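23S rRNA (guanine(2535)-N(1))-methyltransferase (Streptomyces viridochromogenes, PDB 1O9G) methylates N1 of guanine-2535 in 23S ribosomal RNA with S-adenosyl-L-methionine as methyl donor, and so confers resistance to the orthosomycin antibiotic avilamycin. Local coordinates at residues 5-10 with 36-41; 41-46 with 237-242; 53-58 with 78-83; 95-100 with 145-150. The protein carries 3 engineered substitutions. All coordinates share one frame; numbering follows the deposited sequence.

Contact 1: 5-10 with 36-41; sequences RHAVER and ATEIFQ
The N-terminal loop 5-10 is fastened to the flank of helix 33-45 by one carboxylate, that of Glu-38, which gathers three successive backbone N-H groups of Arg-5, His-6 and Ala-7. Glu-38 OE2 accepts from Arg-5 N at 2.8 Å. The donor comes from the syn side but stands 30° out of the carboxylate plane. Glu-38 OE1 takes two bonds. His-6 N donates to the syn lone pair of Glu-38 OE1 at 3.0 Å, and Ala-7 N meets Glu-38 OE1 at 2.9 Å, nearly in line with its C-O bond. The Glu-38 chain leaves the helix with CG anti to the backbone N and then bends at chi2 (71°), which swings the carboxylate up to the loop. These bonds fix the rotation of the group, and Arg-42 NE adds a salt bridge to OE2. Such a set of donors probably favours the charged carboxylate.

The loop makes an inverse gamma turn centred on Ala-7. Ala-7 CB rests 3.9 Å from Thr-37 CG2. The His-6 ring lies over Gln-41, whose CB makes a CH-pi contact 3.9 Å from the ring centroid. The Gln-41 amide is held by its NE2, which donates to Thr-37 OG1 at 2.9 Å. Gln-41 NE2 also donates to a water at 2.7 Å, and that water donates to His-6 O.

Around the site, Thr-37 OG1 is also bonded to His-73. Arg-5 reaches Glu-228 at the start of strand 228-232. The inner side of the helix, with Ala-36, Ile-39 and Phe-40, packs on helix 64-72 and strand 171-175.

Contact 2: 41-46 with 237-242; sequences QRALAR and AVMVRA. Engineered in segment 237-242: Met-239 (natural residue Leu).
Arg-42 and Ala-43 meet Met-239 where the end of helix 33-45 lies on strand 235-241, the one strand that runs against the others in the Rossmann-like methyltransferase sheet. Met-239 is an engineered residue, leucine in the natural protein, and is present as selenomethionine. Arg-42 touches it with the root of its side chain, CB to Met-239 SE at 4.0 Å. The rest of Arg-42 runs on, extended from CG to NE, to salt bridges with Glu-38 and Glu-228. At Ala-43 the selenium lies against the helix backbone, with Ala-43 N 3.7 Å from Met-239 SE. Ala-43 CB is 4.2 Å from Met-239 SE and also packs on Val-209.

Arg-46, at the end of this segment, closes over the end of the Met-239 chain. Its CG anti to the carbonyl carbon and the bend at chi2 (-100°) lay the chain across Met-239 at about a right angle. Arg-46 CG is 3.3 Å from Met-239 CE, a tight approach. The guanidinium goes on to Glu-228 through NE, while its NH1 donates to a water that Arg-241 NH2 holds weakly. Arg-241 stands at the N-cap position of helix 242-247. Its chain bends at chi3 (-53°) and brings NH2 back to the other segment. There Arg-241 NH2 donates to Arg-46 O at 3.1 Å, in the carbonyl plane and close to the guanidinium plane.

Contact 3: 53-58 with 78-83; sequences VTLWDP and RQVIAS
Strands 53-57 and 79-83 run parallel, their axes 4.7 Å apart and 14° from aligned, and backbone bonds alternate between Leu-55, Asp-57 and their neighbours Gln-79, Ile-81 and Ser-83. Leu-55 N donates to Gln-79 O, and Leu-55 O accepts from Ile-81 N at 2.9 Å. Asp-57 repeats the pattern with Ile-81 O and Ser-83 N. At the start, Arg-78 N donates to Val-53 O.

Thr-54, Trp-56, Gln-79 and Ile-81 share one face. Trp-56 has CG anti to its backbone N (chi1 -180°), which carries the indole over toward the other strand. Trp-56 NE1 donates to Ser-83 OG at 3.1 Å, almost straight (162°) and near the ring plane. Ile-81 CG2 packs on Trp-56 CD1 at 3.7 Å. Pro-58 CB lies over one face of the indole, near its rim. A water links Ser-83 OG, 2.6 Å away, with Pro-58 O. At the other end Gln-79 CG lies 3.5 Å from Thr-54 CG2, and Gln-79 NE2 gives a weak bond to Thr-54 OG1. The far end of that amide is held by Ser-167.

On the opposite face Leu-55 CB meets Val-80 CG1 at 4.3 Å. Asp-57 is on this face too, and its OD1 accepts from Cys-59 N and is bonded to Thr-174.

The pair forms a beta-alpha-beta unit with helix 64-72, which covers Leu-55, Val-80 and Ala-82 through Leu-66. Helix 160-164 covers Trp-56 and Ile-81. Strand 171-175 flanks strand 53-57.

Contact 4: 95-100 with 145-150; sequences KNLALL and LPCAIR
Apolar packing carries most of this contact, in which Leu-97 and Leu-100, at the C-terminal end of helix 87-98, press on Cys-147, Ile-149 and Leu-145 of the outermost strand 147-151 and the turn before it. Leu-97 reaches across with CD1, which lies 3.8 Å from Ile-149 CB. The Leu-97 and Ile-149 side chains meet at a slant. Nearer the backbone, Leu-97 CB is 4.1 Å from Cys-147 SG. That sulfur sits between the backbone N and the carbonyl carbon of its own residue (chi1 63°), a setting that turns it toward the helix. Leu-100 CD1 packs on Cys-147 CB at 4.1 Å, so the two leucines hold Cys-147 at different atoms. Leu-100 CB and Leu-145 CB come within 4.2 Å.

One direct hydrogen bond joins the backbones. Leu-145 N donates to Leu-100 O at 3.0 Å, and the bond is almost straight (175°). It ties Leu-100 to the loop residue that leads into strand 147-151.

A water supplements it. The water donates to Leu-145 O at 2.8 Å and only weakly to Leu-100 O.

The leucines continue inward. Leu-97 also packs on Leu-66 and Thr-67 of helix 64-72, while Leu-100 packs on Leu-71 of that helix and on Val-80. Ile-149 lies against Leu-90 and Ala-93 of helix 87-98. Strand 77-84 runs beside strand 147-151 and is bonded to Pro-146, Ala-148 and Arg-150.

From the N terminus, contact 1 closes first and brings the leading loop back onto helix 33-45. Contact 2 starts on the same helix, shares Gln-41 with contact 1, and closes a loop of 190 residues at strand 235-241. Contacts 3 and 4 both nest within that loop, one after the other. Contact 3 joins the first two parallel strands, and contact 4 ties helix 87-98 to strand 147-151, the edge strand beside 77-84. Contacts 3 and 4 touch through the sheet, where Ala-82 N lies 2.8 Å from Ala-148 O. Contacts 2 and 4 lie on opposite sides of the chain's centre, about 23 Å apart between centres.

Contact 1: 5-10 with 36-41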
loop_
_atom_site.group_PDB
_atom_site.type_symbol
_atom_site.label_atom_id
_atom_site.label_comp_id
_atom_site.label_asym_id
_atom_site.label_seq_id
_atom_site.Cartn_x
_atom_site.Cartn_y
_atom_site.Cartn_z
ATOM N N ARG A 5 -10.076 -15.041 -3.996
ATOM C CA ARG A 5 -11.254 -14.793 -4.810
ATOM C C ARG A 5 -10.909 -14.110 -6.134
ATOM O O ARG A 5 -11.588 -14.301 -7.139
ATOM C CB ARG A 5 -12.223 -13.916 -4.010
ATOM C CG ARG A 5 -13.645 -13.943 -4.492
ATOM C CD ARG A 5 -14.572 -13.055 -3.696
ATOM N NE ARG A 5 -14.670 -13.505 -2.308
ATOM C CZ ARG A 5 -14.629 -12.710 -1.243
ATOM N NH1 ARG A 5 -14.514 -11.391 -1.363
ATOM N NH2 ARG A 5 -14.723 -13.233 -0.029
ATOM N N HIS A 6 -9.840 -13.316 -6.128
ATOM C CA HIS A 6 -9.481 -12.447 -7.251
ATOM C C HIS A 6 -8.161 -12.846 -7.853
ATOM O O HIS A 6 -8.038 -12.961 -9.071
ATOM C CB HIS A 6 -9.412 -10.994 -6.781
ATOM C CG HIS A 6 -10.736 -10.452 -6.380
ATOM N ND1 HIS A 6 -11.178 -10.478 -5.077
ATOM C CD2 HIS A 6 -11.728 -9.887 -7.108
ATOM C CE1 HIS A 6 -12.395 -9.970 -5.021
ATOM N NE2 HIS A 6 -12.750 -9.597 -6.238
ATOM N N ALA A 7 -7.172 -13.028 -6.984
ATOM C CA ALA A 7 -5.869 -13.533 -7.359
ATOM C C ALA A 7 -5.925 -15.062 -7.343
ATOM O O ALA A 7 -5.243 -15.702 -6.548
ATOM C CB ALA A 7 -4.795 -12.994 -6.380
ATOM N N VAL A 8 -6.742 -15.629 -8.235
ATOM C CA VAL A 8 -7.110 -17.048 -8.223
ATOM C C VAL A 8 -5.981 -17.938 -8.748
ATOM O O VAL A 8 -5.738 -19.020 -8.211
ATOM C CB VAL A 8 -8.391 -17.299 -9.069
ATOM C CG1 VAL A 8 -8.700 -18.797 -9.187
ATOM C CG2 VAL A 8 -9.573 -16.544 -8.477
ATOM N N GLU A 9 -5.305 -17.487 -9.798
ATOM C CA GLU A 9 -4.138 -18.192 -10.313
ATOM C C GLU A 9 -2.877 -17.443 -9.900
ATOM O O GLU A 9 -2.809 -16.217 -10.024
ATOM C CB GLU A 9 -4.226 -18.334 -11.835
ATOM C CG GLU A 9 -5.252 -19.366 -12.284
ATOM C CD GLU A 9 -6.220 -18.828 -13.322
ATOM O OE1 GLU A 9 -5.774 -18.506 -14.444
ATOM O OE2 GLU A 9 -7.428 -18.733 -13.019
ATOM N N ARG A 10 -1.893 -18.182 -9.389
ATOM C CA ARG A 10 -0.633 -17.592 -8.939
ATOM C C ARG A 10 0.105 -16.983 -10.128
ATOM O O ARG A 10 0.479 -17.685 -11.072
ATOM C CB ARG A 10 0.245 -18.635 -8.239
ATOM C CG ARG A 10 1.494 -18.061 -7.577
ATOM C CD ARG A 10 1.904 -18.763 -6.285
ATOM N NE ARG A 10 2.123 -20.201 -6.463
ATOM C CZ ARG A 10 2.833 -20.979 -5.642
ATOM N NH1 ARG A 10 3.420 -20.480 -4.557
ATOM N NH2 ARG A 10 2.959 -22.275 -5.910
ATOM N N ALA A 36 -1.390 -8.657 -1.640
ATOM C CA ALA A 36 -1.668 -7.223 -1.854
ATOM C C ALA A 36 -2.784 -7.019 -2.867
ATOM O O ALA A 36 -3.735 -6.258 -2.626
ATOM C CB ALA A 36 -0.429 -6.492 -2.301
ATOM N N THR A 37 -2.691 -7.712 -3.984
ATOM C CA THR A 37 -3.676 -7.530 -5.048
ATOM C C THR A 37 -5.033 -8.137 -4.638
ATOM O O THR A 37 -6.066 -7.594 -4.974
ATOM C CB THR A 37 -3.150 -8.042 -6.377
ATOM O OG1 THR A 37 -4.104 -7.726 -7.395
ATOM C CG2 THR A 37 -2.999 -9.517 -6.411
ATOM N N GLU A 38 -5.025 -9.212 -3.853
ATOM C CA GLU A 38 -6.258 -9.810 -3.344
ATOM C C GLU A 38 -7.000 -8.822 -2.444
ATOM O O GLU A 38 -8.190 -8.609 -2.597
ATOM C CB GLU A 38 -5.962 -11.111 -2.588
ATOM C CG GLU A 38 -7.178 -11.786 -1.964
ATOM C CD GLU A 38 -8.132 -12.427 -2.961
ATOM O OE1 GLU A 38 -7.749 -12.667 -4.118
ATOM O OE2 GLU A 38 -9.284 -12.722 -2.573
ATOM N N ILE A 39 -6.299 -8.213 -1.505
ATOM C CA ILE A 39 -6.924 -7.302 -0.566
ATOM C C ILE A 39 -7.451 -6.085 -1.345
ATOM O O ILE A 39 -8.573 -5.644 -1.115
ATOM C CB ILE A 39 -5.947 -6.865 0.565
ATOM C CG1 ILE A 39 -5.526 -8.051 1.430
ATOM C CG2 ILE A 39 -6.596 -5.784 1.398
ATOM C CD1 ILE A 39 -4.350 -7.777 2.356
ATOM N N PHE A 40 -6.627 -5.530 -2.231
ATOM C CA PHE A 40 -7.015 -4.338 -2.977
ATOM C C PHE A 40 -8.271 -4.603 -3.817
ATOM O O PHE A 40 -9.203 -3.792 -3.845
ATOM C CB PHE A 40 -5.860 -3.824 -3.851
ATOM C CG PHE A 40 -6.194 -2.610 -4.644
ATOM C CD1 PHE A 40 -6.397 -1.408 -4.015
ATOM C CD2 PHE A 40 -6.334 -2.671 -6.023
ATOM C CE1 PHE A 40 -6.707 -0.289 -4.729
ATOM C CE2 PHE A 40 -6.635 -1.554 -6.750
ATOM C CZ PHE A 40 -6.828 -0.362 -6.109
ATOM N N GLN A 41 -8.309 -5.747 -4.491
ATOM C CA GLN A 41 -9.465 -6.099 -5.312
ATOM C C GLN A 41 -10.719 -6.341 -4.469
ATOM O O GLN A 41 -11.808 -5.977 -4.877
ATOM C CB GLN A 41 -9.138 -7.274 -6.236
ATOM C CG GLN A 41 -8.113 -6.906 -7.295
ATOM C CD GLN A 41 -7.891 -8.010 -8.284
ATOM O OE1 GLN A 41 -8.821 -8.368 -9.010
ATOM N NE2 GLN A 41 -6.699 -8.587 -8.286
HETATM O O HOH W 1 -6.873 -10.306 -10.339
#

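Contact 2: 41-46 with 237-242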
loop_
_atom_site.group_PDB
_atom_site.type_symbol
_atom_site.label_atom_id
_atom_site.label_comp_id
_atom_site.label_asym_id
_atom_site.label_seq_id
_atom_site.Cartn_x
_atom_site.Cartn_y
_atom_site.Cartn_z
ATOM N N GLN A 41 -8.309 -5.747 -4.491
ATOM C CA GLN A 41 -9.465 -6.099 -5.312
ATOM C C GLN A 41 -10.719 -6.341 -4.469
ATOM O O GLN A 41 -11.808 -5.977 -4.877
ATOM C CB GLN A 41 -9.138 -7.274 -6.236
ATOM C CG GLN A 41 -8.113 -6.906 -7.295
ATOM C CD GLN A 41 -7.891 -8.010 -8.284
ATOM O OE1 GLN A 41 -8.821 -8.368 -9.010
ATOM N NE2 GLN A 41 -6.699 -8.587 -8.286
ATOM N N ARG A 42 -10.558 -6.900 -3.269
ATOM C CA ARG A 42 -11.680 -7.033 -2.355
ATOM C C ARG A 42 -12.219 -5.660 -1.936
ATOM O O ARG A 42 -13.426 -5.471 -1.797
ATOM C CB ARG A 42 -11.319 -7.855 -1.101
ATOM C CG ARG A 42 -11.195 -9.347 -1.392
ATOM C CD ARG A 42 -10.717 -10.150 -0.207
ATOM N NE ARG A 42 -10.588 -11.582 -0.483
ATOM C CZ ARG A 42 -11.058 -12.550 0.286
ATOM N NH1 ARG A 42 -11.768 -12.294 1.372
ATOM N NH2 ARG A 42 -10.816 -13.803 -0.046
ATOM N N ALA A 43 -11.333 -4.713 -1.701
ATOM C CA ALA A 43 -11.762 -3.380 -1.349
ATOM C C ALA A 43 -12.511 -2.724 -2.505
ATOM O O ALA A 43 -13.562 -2.102 -2.319
ATOM C CB ALA A 43 -10.579 -2.547 -0.930
ATOM N N LEU A 44 -11.967 -2.821 -3.714
ATOM C CA LEU A 44 -12.634 -2.245 -4.879
ATOM C C LEU A 44 -14.039 -2.823 -5.019
ATOM O O LEU A 44 -14.951 -2.109 -5.435
ATOM C CB LEU A 44 -11.860 -2.540 -6.162
ATOM C CG LEU A 44 -10.520 -1.843 -6.391
ATOM C CD1 LEU A 44 -9.967 -2.269 -7.756
ATOM C CD2 LEU A 44 -10.670 -0.360 -6.302
ATOM N N ALA A 45 -14.230 -4.106 -4.685
ATOM C CA ALA A 45 -15.530 -4.749 -4.836
ATOM C C ALA A 45 -16.552 -4.204 -3.867
ATOM O O ALA A 45 -17.740 -4.402 -4.055
ATOM C CB ALA A 45 -15.420 -6.256 -4.677
ATOM N N ARG A 46 -16.096 -3.533 -2.817
ATOM C CA ARG A 46 -16.995 -2.929 -1.814
ATOM C C ARG A 46 -17.275 -1.428 -2.022
ATOM O O ARG A 46 -18.003 -0.794 -1.261
ATOM C CB ARG A 46 -16.435 -3.176 -0.414
ATOM C CG ARG A 46 -16.256 -4.623 -0.071
ATOM C CD ARG A 46 -17.370 -5.137 0.757
ATOM N NE ARG A 46 -17.277 -6.560 1.081
ATOM C CZ ARG A 46 -18.310 -7.284 1.444
ATOM N NH1 ARG A 46 -19.507 -6.724 1.540
ATOM N NH2 ARG A 46 -18.160 -8.576 1.713
ATOM N N ALA A 237 -6.553 -9.773 7.370
ATOM C CA ALA A 237 -6.972 -8.435 7.010
ATOM C C ALA A 237 -8.416 -8.239 7.408
ATOM O O ALA A 237 -9.165 -9.199 7.536
ATOM C CB ALA A 237 -6.784 -8.206 5.535
ATOM N N VAL A 238 -8.781 -6.979 7.606
ATOM C CA VAL A 238 -10.157 -6.591 7.876
ATOM C C VAL A 238 -10.414 -5.303 7.096
ATOM O O VAL A 238 -9.522 -4.496 6.921
ATOM C CB VAL A 238 -10.420 -6.426 9.395
ATOM C CG1 VAL A 238 -9.626 -5.281 9.984
ATOM C CG2 VAL A 238 -11.912 -6.279 9.646
HETATM N N MSE A 239 -11.656 -5.176 6.623
HETATM C CA MSE A 239 -12.080 -3.966 5.930
HETATM C C MSE A 239 -13.319 -3.410 6.591
HETATM O O MSE A 239 -14.203 -4.150 6.939
HETATM C CB MSE A 239 -12.467 -4.295 4.487
HETATM C CG MSE A 239 -11.406 -4.950 3.665
HETATM SE SE MSE A 239 -12.037 -5.313 1.882
HETATM C CE MSE A 239 -13.990 -5.345 2.210
ATOM N N VAL A 240 -13.342 -2.092 6.722
ATOM C CA VAL A 240 -14.482 -1.380 7.260
ATOM C C VAL A 240 -14.814 -0.176 6.382
ATOM O O VAL A 240 -14.000 0.341 5.661
ATOM C CB VAL A 240 -14.226 -0.875 8.726
ATOM C CG1 VAL A 240 -13.997 -2.040 9.678
ATOM C CG2 VAL A 240 -13.133 0.092 8.781
ATOM N N ARG A 241 -16.052 0.269 6.474
ATOM C CA ARG A 241 -16.483 1.443 5.777
ATOM C C ARG A 241 -16.350 2.663 6.676
ATOM O O ARG A 241 -16.740 2.603 7.830
ATOM C CB ARG A 241 -17.938 1.281 5.372
ATOM C CG ARG A 241 -18.494 2.505 4.687
ATOM C CD ARG A 241 -19.586 2.251 3.688
ATOM N NE ARG A 241 -19.228 1.260 2.690
ATOM C CZ ARG A 241 -19.750 0.044 2.583
ATOM N NH1 ARG A 241 -20.637 -0.403 3.484
ATOM N NH2 ARG A 241 -19.374 -0.749 1.564
ATOM N N ALA A 242 -15.902 3.768 6.114
ATOM C CA ALA A 242 -15.687 5.006 6.879
ATOM C C ALA A 242 -16.963 5.433 7.606
ATOM O O ALA A 242 -16.919 5.691 8.802
ATOM C CB ALA A 242 -15.182 6.105 5.986
HETATM O O HOH W 2 -20.319 -3.897 0.882
#

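Contact 3: 53-58 with 78-83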
loop_
_atom_site.group_PDB
_atom_site.type_symbol
_atom_site.label_atom_id
_atom_site.label_comp_id
_atom_site.label_asym_id
_atom_site.label_seq_id
_atom_site.Cartn_x
_atom_site.Cartn_y
_atom_site.Cartn_z
ATOM N N VAL A 53 -9.881 5.255 -8.733
ATOM C CA VAL A 53 -9.765 5.283 -7.277
ATOM C C VAL A 53 -8.545 6.085 -6.802
ATOM O O VAL A 53 -7.448 6.014 -7.383
ATOM C CB VAL A 53 -9.693 3.826 -6.754
ATOM C CG1 VAL A 53 -9.036 3.663 -5.406
ATOM C CG2 VAL A 53 -11.088 3.169 -6.833
ATOM N N THR A 54 -8.728 6.824 -5.706
ATOM C CA THR A 54 -7.644 7.404 -4.975
ATOM C C THR A 54 -7.339 6.487 -3.800
ATOM O O THR A 54 -8.223 6.185 -2.987
ATOM C CB THR A 54 -8.028 8.793 -4.504
ATOM O OG1 THR A 54 -8.186 9.640 -5.663
ATOM C CG2 THR A 54 -6.943 9.377 -3.619
ATOM N N LEU A 55 -6.104 6.006 -3.746
ATOM C CA LEU A 55 -5.638 5.060 -2.729
ATOM C C LEU A 55 -4.616 5.720 -1.808
ATOM O O LEU A 55 -3.667 6.332 -2.285
ATOM C CB LEU A 55 -4.997 3.875 -3.418
ATOM C CG LEU A 55 -4.242 2.819 -2.598
ATOM C CD1 LEU A 55 -5.131 2.127 -1.672
ATOM C CD2 LEU A 55 -3.486 1.837 -3.475
ATOM N N TRP A 56 -4.817 5.556 -0.491
ATOM C CA TRP A 56 -3.962 6.141 0.527
ATOM C C TRP A 56 -3.417 5.029 1.423
ATOM O O TRP A 56 -4.178 4.204 1.933
ATOM C CB TRP A 56 -4.792 7.098 1.360
ATOM C CG TRP A 56 -4.131 7.846 2.482
ATOM C CD1 TRP A 56 -2.804 8.081 2.689
ATOM C CD2 TRP A 56 -4.832 8.544 3.521
ATOM N NE1 TRP A 56 -2.638 8.872 3.800
ATOM C CE2 TRP A 56 -3.857 9.160 4.340
ATOM C CE3 TRP A 56 -6.178 8.657 3.878
ATOM C CZ2 TRP A 56 -4.185 9.901 5.459
ATOM C CZ3 TRP A 56 -6.509 9.412 5.017
ATOM C CH2 TRP A 56 -5.515 10.020 5.781
ATOM N N ASP A 57 -2.100 5.077 1.660
ATOM C CA ASP A 57 -1.446 4.277 2.671
ATOM C C ASP A 57 -0.867 5.233 3.711
ATOM O O ASP A 57 0.161 5.878 3.468
ATOM C CB ASP A 57 -0.361 3.410 2.076
ATOM C CG ASP A 57 0.223 2.454 3.069
ATOM O OD1 ASP A 57 0.058 2.661 4.305
ATOM O OD2 ASP A 57 0.854 1.447 2.685
ATOM N N PRO A 58 -1.571 5.389 4.839
ATOM C CA PRO A 58 -1.184 6.310 5.922
ATOM C C PRO A 58 -0.173 5.750 6.924
ATOM O O PRO A 58 0.174 6.431 7.899
ATOM C CB PRO A 58 -2.506 6.586 6.632
ATOM C CG PRO A 58 -3.239 5.283 6.535
ATOM C CD PRO A 58 -2.870 4.767 5.145
ATOM N N ARG A 78 -6.516 6.715 -9.887
ATOM C CA ARG A 78 -6.409 8.139 -10.195
ATOM C C ARG A 78 -5.081 8.679 -9.646
ATOM O O ARG A 78 -4.433 9.496 -10.274
ATOM C CB ARG A 78 -7.581 8.904 -9.526
ATOM C CG ARG A 78 -7.501 10.416 -9.667
ATOM C CD ARG A 78 -8.657 11.167 -9.064
ATOM N NE ARG A 78 -9.880 10.971 -9.834
ATOM C CZ ARG A 78 -10.156 11.571 -11.000
ATOM N NH1 ARG A 78 -9.288 12.417 -11.567
ATOM N NH2 ARG A 78 -11.312 11.319 -11.610
ATOM N N GLN A 79 -4.743 8.296 -8.421
ATOM C CA GLN A 79 -3.601 8.852 -7.693
ATOM C C GLN A 79 -3.388 8.018 -6.446
ATOM O O GLN A 79 -4.331 7.364 -5.970
ATOM C CB GLN A 79 -3.826 10.301 -7.278
ATOM C CG GLN A 79 -4.885 10.441 -6.265
ATOM C CD GLN A 79 -5.162 11.858 -5.849
ATOM O OE1 GLN A 79 -4.314 12.496 -5.210
ATOM N NE2 GLN A 79 -6.365 12.355 -6.178
ATOM N N VAL A 80 -2.187 8.069 -5.914
ATOM C CA VAL A 80 -1.881 7.471 -4.634
ATOM C C VAL A 80 -1.288 8.523 -3.699
ATOM O O VAL A 80 -0.647 9.486 -4.115
ATOM C CB VAL A 80 -0.936 6.240 -4.771
ATOM C CG1 VAL A 80 -1.573 5.174 -5.619
ATOM C CG2 VAL A 80 0.387 6.599 -5.364
ATOM N N ILE A 81 -1.534 8.272 -2.407
ATOM C CA ILE A 81 -1.058 9.121 -1.336
ATOM C C ILE A 81 -0.367 8.253 -0.306
ATOM O O ILE A 81 -0.929 7.264 0.131
ATOM C CB ILE A 81 -2.228 9.885 -0.682
ATOM C CG1 ILE A 81 -2.989 10.679 -1.765
ATOM C CG2 ILE A 81 -1.710 10.772 0.423
ATOM C CD1 ILE A 81 -4.283 11.324 -1.321
ATOM N N ALA A 82 0.830 8.673 0.092
ATOM C CA ALA A 82 1.592 7.981 1.128
ATOM C C ALA A 82 1.851 8.930 2.293
ATOM O O ALA A 82 2.196 10.093 2.114
ATOM C CB ALA A 82 2.879 7.508 0.608
ATOM N N SER A 83 1.728 8.392 3.485
ATOM C CA SER A 83 2.190 9.121 4.647
ATOM C C SER A 83 2.588 8.161 5.761
ATOM O O SER A 83 2.181 6.983 5.768
ATOM C CB SER A 83 1.143 10.146 5.105
ATOM O OG SER A 83 -0.088 9.558 5.483
HETATM O O HOH W 3 -0.073 9.069 8.052
#

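Contact 4: 95-100 with 145-150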
loop_
_atom_site.group_PDB
_atom_site.type_symbol
_atom_site.label_atom_id
_atom_site.label_comp_id
_atom_site.label_asym_id
_atom_site.label_seq_id
_atom_site.Cartn_x
_atom_site.Cartn_y
_atom_site.Cartn_z
ATOM N N LYS A 95 11.842 6.901 -2.758
ATOM C CA LYS A 95 12.516 6.198 -3.851
ATOM C C LYS A 95 11.560 5.238 -4.536
ATOM O O LYS A 95 11.564 5.113 -5.759
ATOM C CB LYS A 95 13.772 5.438 -3.378
ATOM C CG LYS A 95 14.916 6.323 -2.983
ATOM C CD LYS A 95 16.155 5.485 -2.667
ATOM C CE LYS A 95 16.933 5.075 -3.910
ATOM N NZ LYS A 95 18.332 4.711 -3.570
ATOM N N ASN A 96 10.730 4.555 -3.763
ATOM C CA ASN A 96 9.763 3.647 -4.370
ATOM C C ASN A 96 8.715 4.420 -5.151
ATOM O O ASN A 96 8.398 4.054 -6.273
ATOM C CB ASN A 96 9.129 2.685 -3.354
ATOM C CG ASN A 96 9.974 1.469 -3.091
ATOM O OD1 ASN A 96 10.532 0.926 -4.034
ATOM N ND2 ASN A 96 10.040 0.987 -1.835
ATOM N N LEU A 97 8.186 5.500 -4.586
ATOM C CA LEU A 97 7.175 6.276 -5.302
ATOM C C LEU A 97 7.702 6.928 -6.581
ATOM O O LEU A 97 6.947 7.200 -7.499
ATOM C CB LEU A 97 6.516 7.342 -4.441
ATOM C CG LEU A 97 5.597 6.817 -3.381
ATOM C CD1 LEU A 97 4.938 8.041 -2.749
ATOM C CD2 LEU A 97 4.547 5.873 -3.825
ATOM N N ALA A 98 9.001 7.204 -6.621
ATOM C CA ALA A 98 9.625 7.713 -7.833
ATOM C C ALA A 98 9.406 6.739 -9.011
ATOM O O ALA A 98 9.418 7.158 -10.163
ATOM C CB ALA A 98 11.092 7.987 -7.611
ATOM N N LEU A 99 9.242 5.451 -8.726
ATOM C CA LEU A 99 9.001 4.437 -9.738
ATOM C C LEU A 99 7.606 4.465 -10.352
ATOM O O LEU A 99 7.328 3.699 -11.268
ATOM C CB LEU A 99 9.273 3.041 -9.154
ATOM C CG LEU A 99 10.687 2.858 -8.585
ATOM C CD1 LEU A 99 10.736 1.541 -7.868
ATOM C CD2 LEU A 99 11.738 2.940 -9.668
ATOM N N LEU A 100 6.744 5.348 -9.876
ATOM C CA LEU A 100 5.394 5.479 -10.422
ATOM C C LEU A 100 5.349 6.383 -11.640
ATOM O O LEU A 100 4.263 6.663 -12.133
ATOM C CB LEU A 100 4.422 5.950 -9.354
ATOM C CG LEU A 100 4.244 4.956 -8.224
ATOM C CD1 LEU A 100 3.354 5.537 -7.190
ATOM C CD2 LEU A 100 3.686 3.611 -8.719
ATOM N N LEU A 145 1.611 7.867 -12.634
ATOM C CA LEU A 145 0.575 7.840 -11.648
ATOM C C LEU A 145 0.823 8.955 -10.630
ATOM O O LEU A 145 1.821 8.903 -9.891
ATOM C CB LEU A 145 0.555 6.494 -10.936
ATOM C CG LEU A 145 -0.502 6.345 -9.849
ATOM C CD1 LEU A 145 -1.906 6.573 -10.329
ATOM C CD2 LEU A 145 -0.384 4.954 -9.204
ATOM N N PRO A 146 -0.050 9.971 -10.573
ATOM C CA PRO A 146 0.129 11.048 -9.603
ATOM C C PRO A 146 0.245 10.482 -8.182
ATOM O O PRO A 146 -0.474 9.568 -7.813
ATOM C CB PRO A 146 -1.119 11.898 -9.784
ATOM C CG PRO A 146 -1.515 11.694 -11.188
ATOM C CD PRO A 146 -1.214 10.232 -11.439
ATOM N N CYS A 147 1.221 10.997 -7.449
ATOM C CA CYS A 147 1.519 10.518 -6.110
ATOM C C CYS A 147 2.020 11.674 -5.251
ATOM O O CYS A 147 2.592 12.638 -5.738
ATOM C CB CYS A 147 2.527 9.363 -6.136
ATOM S SG CYS A 147 4.148 9.797 -6.780
ATOM N N ALA A 148 1.786 11.551 -3.965
ATOM C CA ALA A 148 2.223 12.541 -2.993
ATOM C C ALA A 148 2.673 11.730 -1.764
ATOM O O ALA A 148 2.161 10.650 -1.461
ATOM C CB ALA A 148 1.104 13.417 -2.653
ATOM N N ILE A 149 3.678 12.252 -1.084
ATOM C CA ILE A 149 4.172 11.673 0.150
ATOM C C ILE A 149 4.521 12.782 1.131
ATOM O O ILE A 149 5.218 13.717 0.782
ATOM C CB ILE A 149 5.358 10.706 -0.119
ATOM C CG1 ILE A 149 5.938 10.137 1.168
ATOM C CG2 ILE A 149 6.491 11.361 -0.921
ATOM C CD1 ILE A 149 6.807 8.914 0.926
ATOM N N ARG A 150 4.032 12.653 2.366
ATOM C CA ARG A 150 4.282 13.638 3.439
ATOM C C ARG A 150 4.412 12.883 4.779
ATOM O O ARG A 150 3.937 11.771 4.941
ATOM C CB ARG A 150 3.131 14.677 3.585
ATOM C CG ARG A 150 2.998 15.736 2.493
ATOM C CD ARG A 150 1.995 16.821 2.822
ATOM N NE ARG A 150 1.888 17.873 1.774
ATOM C CZ ARG A 150 1.378 17.700 0.558
ATOM N NH1 ARG A 150 0.911 16.538 0.126
ATOM N NH2 ARG A 150 1.337 18.741 -0.245
HETATM O O HOH W 4 4.357 9.738 -10.687
#